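Local coordinates for DNA mismatch repair protein MutS (Thermus aquaticus, PDB 1EWQ), which binds mismatched DNA, possibly as the recognition step of mismatch repair, and has a weak ATPase activity, at residues L5-L16 against K61-P69; R49-V57 against Y81-F90. All blocks are in the same frame, centred on the assembly; numbering follows the deposited sequence.

How the contacts relate
Both contacts belong to the DNA-facing, N-terminal part of the chain, and their centres are about 24 Å apart. Their segments alternate along the chain: helix 44-54 of contact 2 runs on into strand 59-62 of contact 1, and strand 67-74 of contact 1 leads to helix 78-87 of contact 2. The two sets of segments adjoin in sequence but do not otherwise touch. Each contact places one backbone amide on a phosphate oxygen of the DNA, L16 N on chain B in contact 1 and V57 N on chain A in contact 2. Both lie away from the predicted ATP site around K589.

Contact 1: L5-L16 against K61-P69; sequences LKGEGPGPLPPL and KTSKDFTTP. With nucleotides of chain B.
The F66 ring fills the space between two limbs of the 5-16 loop. L13 CD1 comes obliquely to the far end of the ring, 3.3 Å from F66 CZ, while P14 CD lies at the ring edge, 4.0 Å from F66 CE2. On the other limb, L5 O sits at the edge in the ring plane, 3.9 Å from F66 CE1. An alanine in place of F66 removes the ring, and would probably leave L13 CD1 and P14 CD without their apolar partner and a gap between the limbs. G9 passes so close that a CB would lie 2.5 Å from F66 CB. Beside the ring, D65 CB packs against P12 O at 3.0 Å, and D65 OD1 lies by P12 CG.

Further out, CD2 of L5 rests on the T68 side chain. With T68 OG1 anti to the backbone N (chi1 -177°), the hydroxyl meets K6 O nearly head-on, 2.6 Å away. Next to it T67 N donates to E8 O (3.1 Å, 158°), and K6 NZ pairs with E48. On the opposite limb, P14 CG crowds S63 OG, whose hydroxyl shares F66 O with S63 N; these two bonds grip the carbonyl across the hairpin turn. At the DNA side, L16 N donates to OP1 of DT15 of chain B, nearly straight at 168°. The arrangement is a beta-hairpin tip, strands 59-62 and 67-74, embraced by an N-terminal loop whose helix begins at a DNA phosphate.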
loop_
_atom_site.group_PDB
_atom_site.type_symbol
_atom_site.label_atom_id
_atom_site.label_comp_id
_atom_site.label_asym_id
_atom_site.label_seq_id
_atom_site.Cartn_x
_atom_site.Cartn_y
_atom_site.Cartn_z
ATOM N N LEU C 5 28.514 -15.721 11.063
ATOM C CA LEU C 5 27.912 -14.397 11.008
ATOM C C LEU C 5 28.643 -13.486 10.030
ATOM O O LEU C 5 29.868 -13.511 9.948
ATOM C CB LEU C 5 27.937 -13.773 12.405
ATOM C CG LEU C 5 27.311 -12.395 12.608
ATOM C CD1 LEU C 5 25.815 -12.471 12.355
ATOM C CD2 LEU C 5 27.590 -11.921 14.029
ATOM N N LYS C 6 27.882 -12.684 9.289
ATOM C CA LYS C 6 28.465 -11.751 8.332
ATOM C C LYS C 6 29.177 -10.641 9.086
ATOM O O LYS C 6 28.741 -10.231 10.161
ATOM C CB LYS C 6 27.382 -11.135 7.444
ATOM C CG LYS C 6 27.895 -10.005 6.562
ATOM C CD LYS C 6 26.776 -9.363 5.770
ATOM C CE LYS C 6 27.283 -8.192 4.947
ATOM N NZ LYS C 6 26.190 -7.557 4.161
ATOM N N GLY C 7 30.269 -10.153 8.515
ATOM C CA GLY C 7 31.021 -9.093 9.157
ATOM C C GLY C 7 32.489 -9.174 8.802
ATOM O O GLY C 7 33.028 -10.262 8.614
ATOM N N GLU C 8 33.141 -8.022 8.713
ATOM C CA GLU C 8 34.552 -7.981 8.368
ATOM C C GLU C 8 35.447 -8.168 9.582
ATOM O O GLU C 8 35.078 -7.815 10.703
ATOM C CB GLU C 8 34.868 -6.663 7.671
ATOM C CG GLU C 8 34.112 -6.491 6.366
ATOM C CD GLU C 8 34.401 -5.167 5.698
ATOM O OE1 GLU C 8 35.591 -4.889 5.432
ATOM O OE2 GLU C 8 33.440 -4.406 5.442
ATOM N N GLY C 9 36.628 -8.728 9.345
ATOM C CA GLY C 9 37.571 -8.975 10.420
ATOM C C GLY C 9 37.739 -10.469 10.606
ATOM O O GLY C 9 36.766 -11.207 10.494
ATOM N N PRO C 10 38.962 -10.953 10.872
ATOM C CA PRO C 10 39.195 -12.387 11.064
ATOM C C PRO C 10 38.998 -12.828 12.514
ATOM O O PRO C 10 38.336 -12.146 13.298
ATOM C CB PRO C 10 40.634 -12.554 10.600
ATOM C CG PRO C 10 41.264 -11.297 11.102
ATOM C CD PRO C 10 40.243 -10.232 10.741
ATOM N N GLY C 11 39.573 -13.976 12.860
ATOM C CA GLY C 11 39.460 -14.480 14.217
ATOM C C GLY C 11 38.148 -15.179 14.510
ATOM O O GLY C 11 37.279 -15.254 13.641
ATOM N N PRO C 12 37.970 -15.701 15.736
ATOM C CA PRO C 12 36.753 -16.404 16.155
ATOM C C PRO C 12 35.546 -15.487 16.352
ATOM O O PRO C 12 35.592 -14.297 16.032
ATOM C CB PRO C 12 37.182 -17.081 17.451
ATOM C CG PRO C 12 38.123 -16.079 18.034
ATOM C CD PRO C 12 38.960 -15.685 16.831
ATOM N N LEU C 13 34.469 -16.056 16.883
ATOM C CA LEU C 13 33.235 -15.323 17.133
ATOM C C LEU C 13 33.060 -15.158 18.645
ATOM O O LEU C 13 33.187 -16.121 19.402
ATOM C CB LEU C 13 32.056 -16.111 16.551
ATOM C CG LEU C 13 30.704 -15.435 16.315
ATOM C CD1 LEU C 13 30.851 -14.363 15.247
ATOM C CD2 LEU C 13 29.677 -16.474 15.871
ATOM N N PRO C 14 32.791 -13.931 19.111
ATOM C CA PRO C 14 32.610 -13.733 20.553
ATOM C C PRO C 14 31.550 -14.703 21.084
ATOM O O PRO C 14 30.660 -15.114 20.345
ATOM C CB PRO C 14 32.160 -12.277 20.643
ATOM C CG PRO C 14 32.882 -11.643 19.491
ATOM C CD PRO C 14 32.701 -12.653 18.383
ATOM N N PRO C 15 31.638 -15.086 22.368
ATOM C CA PRO C 15 30.672 -16.011 22.971
ATOM C C PRO C 15 29.205 -15.667 22.690
ATOM O O PRO C 15 28.435 -16.533 22.273
ATOM C CB PRO C 15 31.011 -15.935 24.455
ATOM C CG PRO C 15 32.488 -15.766 24.427
ATOM C CD PRO C 15 32.678 -14.719 23.347
ATOM N N LEU C 16 28.830 -14.409 22.921
ATOM C CA LEU C 16 27.458 -13.952 22.688
ATOM C C LEU C 16 27.023 -14.235 21.254
ATOM O O LEU C 16 25.952 -14.801 21.019
ATOM C CB LEU C 16 27.326 -12.449 22.964
ATOM C CG LEU C 16 25.921 -11.853 22.789
ATOM C CD1 LEU C 16 24.978 -12.468 23.811
ATOM C CD2 LEU C 16 25.963 -10.335 22.955
ATOM N N LYS C 61 28.976 -4.359 16.274
ATOM C CA LYS C 61 29.399 -4.983 17.522
ATOM C C LYS C 61 30.848 -5.416 17.336
ATOM O O LYS C 61 31.121 -6.483 16.783
ATOM C CB LYS C 61 28.523 -6.205 17.826
ATOM C CG LYS C 61 28.614 -6.712 19.259
ATOM C CD LYS C 61 28.220 -5.617 20.244
ATOM C CE LYS C 61 27.981 -6.172 21.641
ATOM N NZ LYS C 61 26.785 -7.057 21.691
ATOM N N THR C 62 31.775 -4.582 17.795
ATOM C CA THR C 62 33.194 -4.877 17.647
ATOM C C THR C 62 33.793 -5.686 18.787
ATOM O O THR C 62 33.492 -5.461 19.960
ATOM C CB THR C 62 34.013 -3.575 17.479
ATOM O OG1 THR C 62 33.628 -2.919 16.263
ATOM C CG2 THR C 62 35.504 -3.883 17.434
ATOM N N SER C 63 34.642 -6.638 18.410
ATOM C CA SER C 63 35.351 -7.513 19.338
ATOM C C SER C 63 36.706 -7.789 18.688
ATOM O O SER C 63 36.786 -7.934 17.467
ATOM C CB SER C 63 34.594 -8.828 19.522
ATOM O OG SER C 63 34.579 -9.587 18.322
ATOM N N LYS C 64 37.761 -7.864 19.495
ATOM C CA LYS C 64 39.114 -8.104 18.984
ATOM C C LYS C 64 39.109 -8.886 17.676
ATOM O O LYS C 64 39.606 -8.421 16.648
ATOM C CB LYS C 64 39.945 -8.862 20.020
ATOM C CG LYS C 64 41.374 -9.116 19.576
ATOM C CD LYS C 64 42.181 -9.771 20.671
ATOM C CE LYS C 64 43.621 -9.974 20.241
ATOM N NZ LYS C 64 44.409 -10.656 21.306
ATOM N N ASP C 65 38.540 -10.081 17.737
ATOM C CA ASP C 65 38.429 -10.957 16.585
ATOM C C ASP C 65 37.962 -10.144 15.374
ATOM O O ASP C 65 38.757 -9.841 14.480
ATOM C CB ASP C 65 37.432 -12.062 16.916
ATOM C CG ASP C 65 37.607 -12.589 18.337
ATOM O OD1 ASP C 65 38.684 -13.162 18.630
ATOM O OD2 ASP C 65 36.677 -12.416 19.161
ATOM N N PHE C 66 36.680 -9.787 15.345
ATOM C CA PHE C 66 36.149 -8.990 14.246
ATOM C C PHE C 66 34.949 -8.152 14.668
ATOM O O PHE C 66 34.517 -8.202 15.821
ATOM C CB PHE C 66 35.765 -9.884 13.052
ATOM C CG PHE C 66 34.427 -10.585 13.189
ATOM C CD1 PHE C 66 33.733 -10.986 12.048
ATOM C CD2 PHE C 66 33.861 -10.839 14.436
ATOM C CE1 PHE C 66 32.496 -11.622 12.143
ATOM C CE2 PHE C 66 32.621 -11.476 14.541
ATOM C CZ PHE C 66 31.939 -11.867 13.389
ATOM N N THR C 67 34.423 -7.377 13.726
ATOM C CA THR C 67 33.259 -6.541 13.982
ATOM C C THR C 67 32.145 -6.998 13.053
ATOM O O THR C 67 32.399 -7.391 11.911
ATOM C CB THR C 67 33.546 -5.049 13.709
ATOM O OG1 THR C 67 32.407 -4.268 14.090
ATOM C CG2 THR C 67 33.829 -4.818 12.232
ATOM N N THR C 68 30.912 -6.947 13.545
ATOM C CA THR C 68 29.764 -7.364 12.756
ATOM C C THR C 68 28.647 -6.337 12.833
ATOM O O THR C 68 28.549 -5.578 13.802
ATOM C CB THR C 68 29.209 -8.722 13.252
ATOM O OG1 THR C 68 28.132 -9.135 12.405
ATOM C CG2 THR C 68 28.698 -8.605 14.690
ATOM N N PRO C 69 27.796 -6.286 11.801
ATOM C CA PRO C 69 26.687 -5.331 11.802
ATOM C C PRO C 69 25.732 -5.619 12.970
ATOM O O PRO C 69 25.561 -6.775 13.368
ATOM C CB PRO C 69 26.038 -5.567 10.443
ATOM C CG PRO C 69 27.206 -5.950 9.585
ATOM C CD PRO C 69 27.954 -6.908 10.474
ATOM P P DT B 15 30.892 -11.966 24.739
ATOM O OP1 DT B 15 30.534 -12.662 23.478
ATOM O OP2 DT B 15 31.243 -12.758 25.949
ATOM O "O5'" DT B 15 32.099 -10.999 24.384
ATOM C "C5'" DT B 15 32.264 -9.784 25.097
ATOM C "C4'" DT B 15 33.462 -9.029 24.575
ATOM O "O4'" DT B 15 33.677 -7.910 25.459
ATOM C "C3'" DT B 15 34.757 -9.829 24.618
ATOM O "O3'" DT B 15 35.637 -9.349 23.596
ATOM C "C2'" DT B 15 35.284 -9.554 26.014
ATOM C "C1'" DT B 15 34.777 -8.153 26.323
ATOM N N1 DT B 15 34.284 -7.974 27.699
ATOM C C2 DT B 15 34.466 -6.745 28.294
ATOM O O2 DT B 15 35.030 -5.809 27.738
ATOM N N3 DT B 15 33.958 -6.646 29.569
ATOM C C4 DT B 15 33.303 -7.628 30.288
ATOM O O4 DT B 15 32.892 -7.387 31.425
ATOM C C5 DT B 15 33.152 -8.894 29.602
ATOM C C7 DT B 15 32.449 -10.015 30.300
ATOM C C6 DT B 15 33.651 -9.003 28.362
ATOM P P DA B 16 36.968 -10.167 23.234
ATOM O OP1 DA B 16 36.915 -10.555 21.800
ATOM O OP2 DA B 16 37.146 -11.211 24.277
ATOM O "O5'" DA B 16 38.113 -9.074 23.390
ATOM C "C5'" DA B 16 38.014 -7.820 22.719
ATOM C "C4'" DA B 16 38.950 -6.814 23.347
ATOM O "O4'" DA B 16 38.531 -6.560 24.708
ATOM C "C3'" DA B 16 40.406 -7.265 23.425
ATOM O "O3'" DA B 16 41.273 -6.163 23.146
ATOM C "C2'" DA B 16 40.558 -7.759 24.854
ATOM C "C1'" DA B 16 39.546 -6.930 25.635
ATOM N N9 DA B 16 38.896 -7.667 26.720
ATOM C C8 DA B 16 38.490 -8.978 26.696
ATOM N N7 DA B 16 37.898 -9.369 27.798
ATOM C C5 DA B 16 37.920 -8.242 28.607
ATOM C C6 DA B 16 37.438 -8.003 29.903
ATOM N N6 DA B 16 36.802 -8.920 30.635
ATOM N N1 DA B 16 37.627 -6.773 30.426
ATOM C C2 DA B 16 38.252 -5.852 29.684
ATOM N N3 DA B 16 38.743 -5.954 28.454
ATOM C C4 DA B 16 38.544 -7.190 27.962
ATOM P P DC B 14 25.796 -11.680 29.412
ATOM O OP1 DC B 14 25.323 -12.963 28.828
ATOM O OP2 DC B 14 26.274 -11.647 30.820
ATOM O "O5'" DC B 14 26.920 -11.112 28.437
ATOM C "C5'" DC B 14 26.606 -10.843 27.072
ATOM C "C4'" DC B 14 27.783 -10.215 26.364
ATOM O "O4'" DC B 14 28.105 -8.936 26.965
ATOM C "C3'" DC B 14 29.070 -11.037 26.397
ATOM O "O3'" DC B 14 29.713 -10.943 25.122
ATOM C "C2'" DC B 14 29.895 -10.351 27.473
ATOM C "C1'" DC B 14 29.486 -8.897 27.298
ATOM N N1 DC B 14 29.655 -8.025 28.485
ATOM C C2 DC B 14 30.474 -6.883 28.379
ATOM O O2 DC B 14 31.066 -6.660 27.309
ATOM N N3 DC B 14 30.602 -6.059 29.445
ATOM C C4 DC B 14 29.963 -6.337 30.582
ATOM N N4 DC B 14 30.101 -5.483 31.601
ATOM C C5 DC B 14 29.146 -7.501 30.726
ATOM C C6 DC B 14 29.020 -8.308 29.663
#

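Contact 2: R49-V57 against Y81-F90; sequences RLARALGLV and YAERLLKMGF. With nucleotides of chain A.
L54 is wedged among Y81, R84 and L85 where two helices of the mixed alpha/beta domain I meet nearly at right angles. The axes of 49-54 and 81-87 approach to 10.9 Å with a crossing angle of 91°. CD1 of L54 touches the Y81 ring obliquely, 3.6 Å from CD1 of that tyrosine. Its other branch, CD2, packs against L85 CD2 and also lies over the R84 guanidinium centre, 3.8 Å above the plane. The R84 chain, bent at chi3 (-74°), folds the flat group back across that methyl. A53 CB forms a second apolar patch, 3.8 Å from F90 CZ, while A53 O lies 3.3 Å from SE of M88, a selenomethionine.

A second shell holds some of these groups in place. A water sitting at the guanidinium edge, in its plane, accepts from R84 NH2 and donates to L54 O, so the arginine is tied to the backbone beside the leucine it covers. Both helices close in Schellman motifs, at G55 and G89; in the second, F90 N returns to L85 O and G89 N to L86 O, and M88 N reaches L85 O from the opposite face of its plane to F90 N. Toward the sheet, L50 packs on L33 and A71, and L85 on L92. G55 O accepts a hydrogen bond from NH1 of R76 of the second subunit. Just beyond L56, V57 N donates to OP1 of DG14 of chain A at 2.9 Å and 174°.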
loop_
_atom_site.group_PDB
_atom_site.type_symbol
_atom_site.label_atom_id
_atom_site.label_comp_id
_atom_site.label_asym_id
_atom_site.label_seq_id
_atom_site.Cartn_x
_atom_site.Cartn_y
_atom_site.Cartn_z
ATOM N N ARG C 49 18.861 -6.485 7.594
ATOM C CA ARG C 49 17.443 -6.664 7.307
ATOM C C ARG C 49 16.613 -5.837 8.283
ATOM O O ARG C 49 15.829 -4.979 7.877
ATOM C CB ARG C 49 17.055 -8.131 7.465
ATOM C CG ARG C 49 17.618 -9.071 6.419
ATOM C CD ARG C 49 17.247 -10.504 6.767
ATOM N NE ARG C 49 17.481 -11.431 5.664
ATOM C CZ ARG C 49 16.807 -11.412 4.517
ATOM N NH1 ARG C 49 15.850 -10.507 4.323
ATOM N NH2 ARG C 49 17.089 -12.298 3.565
ATOM N N LEU C 50 16.799 -6.110 9.574
ATOM C CA LEU C 50 16.076 -5.425 10.643
ATOM C C LEU C 50 16.155 -3.907 10.531
ATOM O O LEU C 50 15.136 -3.221 10.604
ATOM C CB LEU C 50 16.622 -5.851 12.012
ATOM C CG LEU C 50 15.874 -5.333 13.246
ATOM C CD1 LEU C 50 14.518 -6.024 13.362
ATOM C CD2 LEU C 50 16.699 -5.587 14.494
ATOM N N ALA C 51 17.372 -3.397 10.360
ATOM C CA ALA C 51 17.616 -1.965 10.249
ATOM C C ALA C 51 16.807 -1.305 9.143
ATOM O O ALA C 51 16.143 -0.295 9.375
ATOM C CB ALA C 51 19.106 -1.708 10.027
ATOM N N ARG C 52 16.853 -1.866 7.938
ATOM C CA ARG C 52 16.107 -1.268 6.840
ATOM C C ARG C 52 14.609 -1.522 6.958
ATOM O O ARG C 52 13.798 -0.636 6.672
ATOM C CB ARG C 52 16.621 -1.772 5.489
ATOM C CG ARG C 52 16.111 -3.120 5.045
ATOM C CD ARG C 52 16.487 -3.343 3.583
ATOM N NE ARG C 52 17.934 -3.345 3.382
ATOM C CZ ARG C 52 18.719 -4.404 3.575
ATOM N NH1 ARG C 52 18.195 -5.561 3.970
ATOM N NH2 ARG C 52 20.032 -4.307 3.380
ATOM N N ALA C 53 14.245 -2.726 7.387
ATOM C CA ALA C 53 12.840 -3.079 7.545
ATOM C C ALA C 53 12.115 -2.088 8.450
ATOM O O ALA C 53 10.975 -1.713 8.178
ATOM C CB ALA C 53 12.717 -4.484 8.113
ATOM N N LEU C 54 12.779 -1.659 9.517
ATOM C CA LEU C 54 12.180 -0.728 10.462
ATOM C C LEU C 54 12.813 0.656 10.418
ATOM O O LEU C 54 12.469 1.529 11.217
ATOM C CB LEU C 54 12.278 -1.295 11.879
ATOM C CG LEU C 54 11.627 -2.664 12.085
ATOM C CD1 LEU C 54 11.901 -3.144 13.503
ATOM C CD2 LEU C 54 10.123 -2.570 11.817
ATOM N N GLY C 55 13.731 0.861 9.480
ATOM C CA GLY C 55 14.381 2.154 9.370
ATOM C C GLY C 55 15.094 2.527 10.654
ATOM O O GLY C 55 14.958 3.645 11.157
ATOM N N LEU C 56 15.851 1.576 11.190
ATOM C CA LEU C 56 16.602 1.781 12.421
ATOM C C LEU C 56 18.040 2.174 12.086
ATOM O O LEU C 56 18.487 2.047 10.945
ATOM C CB LEU C 56 16.620 0.492 13.253
ATOM C CG LEU C 56 15.291 -0.179 13.624
ATOM C CD1 LEU C 56 15.583 -1.538 14.251
ATOM C CD2 LEU C 56 14.487 0.700 14.578
ATOM N N VAL C 57 18.761 2.663 13.086
ATOM C CA VAL C 57 20.152 3.028 12.891
ATOM C C VAL C 57 20.922 1.715 12.845
ATOM O O VAL C 57 20.665 0.809 13.643
ATOM C CB VAL C 57 20.673 3.884 14.061
ATOM C CG1 VAL C 57 22.166 4.126 13.907
ATOM C CG2 VAL C 57 19.925 5.206 14.106
ATOM N N TYR C 81 6.820 -3.062 17.361
ATOM C CA TYR C 81 7.776 -3.349 16.293
ATOM C C TYR C 81 7.402 -4.648 15.583
ATOM O O TYR C 81 7.480 -4.743 14.362
ATOM C CB TYR C 81 9.193 -3.470 16.860
ATOM C CG TYR C 81 9.884 -2.157 17.176
ATOM C CD1 TYR C 81 10.284 -1.285 16.157
ATOM C CD2 TYR C 81 10.181 -1.805 18.495
ATOM C CE1 TYR C 81 10.974 -0.098 16.452
ATOM C CE2 TYR C 81 10.866 -0.623 18.800
ATOM C CZ TYR C 81 11.264 0.221 17.779
ATOM O OH TYR C 81 11.988 1.355 18.088
ATOM N N ALA C 82 6.999 -5.653 16.355
ATOM C CA ALA C 82 6.615 -6.937 15.778
ATOM C C ALA C 82 5.418 -6.725 14.859
ATOM O O ALA C 82 5.371 -7.275 13.757
ATOM C CB ALA C 82 6.264 -7.921 16.876
ATOM N N GLU C 83 4.456 -5.925 15.322
ATOM C CA GLU C 83 3.260 -5.626 14.538
ATOM C C GLU C 83 3.702 -5.204 13.142
ATOM O O GLU C 83 3.194 -5.700 12.135
ATOM C CB GLU C 83 2.456 -4.492 15.195
ATOM C CG GLU C 83 1.138 -4.135 14.490
ATOM C CD GLU C 83 0.406 -2.966 15.151
ATOM O OE1 GLU C 83 0.075 -3.051 16.360
ATOM O OE2 GLU C 83 0.159 -1.953 14.462
ATOM N N ARG C 84 4.671 -4.295 13.091
ATOM C CA ARG C 84 5.165 -3.810 11.816
ATOM C C ARG C 84 5.863 -4.895 11.019
ATOM O O ARG C 84 5.598 -5.056 9.833
ATOM C CB ARG C 84 6.107 -2.619 12.018
ATOM C CG ARG C 84 5.392 -1.285 12.224
ATOM C CD ARG C 84 6.338 -0.129 11.961
ATOM N NE ARG C 84 7.304 0.040 13.038
ATOM C CZ ARG C 84 8.455 0.694 12.918
ATOM N NH1 ARG C 84 8.799 1.245 11.761
ATOM N NH2 ARG C 84 9.261 0.804 13.965
ATOM N N LEU C 85 6.752 -5.639 11.664
ATOM C CA LEU C 85 7.475 -6.698 10.978
ATOM C C LEU C 85 6.502 -7.713 10.396
ATOM O O LEU C 85 6.655 -8.155 9.257
ATOM C CB LEU C 85 8.431 -7.394 11.947
ATOM C CG LEU C 85 9.557 -6.509 12.479
ATOM C CD1 LEU C 85 10.285 -7.210 13.607
ATOM C CD2 LEU C 85 10.503 -6.181 11.334
ATOM N N LEU C 86 5.496 -8.078 11.180
ATOM C CA LEU C 86 4.507 -9.046 10.726
ATOM C C LEU C 86 3.811 -8.603 9.450
ATOM O O LEU C 86 3.645 -9.388 8.516
ATOM C CB LEU C 86 3.463 -9.287 11.817
ATOM C CG LEU C 86 3.937 -10.192 12.956
ATOM C CD1 LEU C 86 3.004 -10.082 14.135
ATOM C CD2 LEU C 86 4.017 -11.627 12.455
ATOM N N LYS C 87 3.413 -7.336 9.407
ATOM C CA LYS C 87 2.704 -6.816 8.251
ATOM C C LYS C 87 3.567 -6.732 6.997
ATOM O O LYS C 87 3.051 -6.615 5.883
ATOM C CB LYS C 87 2.093 -5.460 8.607
ATOM C CG LYS C 87 1.201 -5.565 9.845
ATOM C CD LYS C 87 0.451 -4.284 10.156
ATOM C CE LYS C 87 -0.399 -4.449 11.420
ATOM N NZ LYS C 87 -1.404 -5.555 11.303
HETATM N N MSE C 88 4.879 -6.817 7.173
HETATM C CA MSE C 88 5.776 -6.765 6.029
HETATM C C MSE C 88 6.055 -8.156 5.464
HETATM O O MSE C 88 6.687 -8.286 4.419
HETATM C CB MSE C 88 7.089 -6.067 6.408
HETATM C CG MSE C 88 6.980 -4.547 6.461
HETATM SE SE MSE C 88 8.527 -3.634 7.206
HETATM C CE MSE C 88 7.609 -2.589 8.556
ATOM N N GLY C 89 5.580 -9.193 6.153
ATOM C CA GLY C 89 5.790 -10.550 5.674
ATOM C C GLY C 89 6.836 -11.376 6.405
ATOM O O GLY C 89 7.217 -12.444 5.927
ATOM N N PHE C 90 7.304 -10.899 7.556
ATOM C CA PHE C 90 8.304 -11.629 8.336
ATOM C C PHE C 90 7.667 -12.613 9.314
ATOM O O PHE C 90 6.516 -12.454 9.714
ATOM C CB PHE C 90 9.151 -10.684 9.202
ATOM C CG PHE C 90 10.061 -9.765 8.437
ATOM C CD1 PHE C 90 9.608 -8.528 7.989
ATOM C CD2 PHE C 90 11.388 -10.117 8.207
ATOM C CE1 PHE C 90 10.467 -7.658 7.326
ATOM C CE2 PHE C 90 12.254 -9.253 7.542
ATOM C CZ PHE C 90 11.797 -8.025 7.102
ATOM P P DG A 14 18.165 3.374 16.903
ATOM O OP1 DG A 14 17.441 3.142 15.625
ATOM O OP2 DG A 14 19.090 4.528 17.024
ATOM O "O5'" DG A 14 17.090 3.519 18.063
ATOM C "C5'" DG A 14 16.160 2.485 18.333
ATOM C "C4'" DG A 14 15.412 2.798 19.604
ATOM O "O4'" DG A 14 16.308 2.668 20.733
ATOM C "C3'" DG A 14 14.856 4.220 19.664
ATOM O "O3'" DG A 14 13.578 4.198 20.298
ATOM C "C2'" DG A 14 15.887 4.972 20.492
ATOM C "C1'" DG A 14 16.432 3.903 21.430
ATOM N N9 DG A 14 17.845 4.071 21.773
ATOM C C8 DG A 14 18.863 4.385 20.905
ATOM N N7 DG A 14 20.032 4.444 21.484
ATOM C C5 DG A 14 19.772 4.158 22.818
ATOM C C6 DG A 14 20.658 4.069 23.927
ATOM O O6 DG A 14 21.884 4.232 23.953
ATOM N N1 DG A 14 19.980 3.744 25.098
ATOM C C2 DG A 14 18.628 3.525 25.192
ATOM N N2 DG A 14 18.170 3.189 26.407
ATOM N N3 DG A 14 17.790 3.618 24.169
ATOM C C4 DG A 14 18.428 3.931 23.018
HETATM O O HOH W 1 11.538 2.120 13.618
#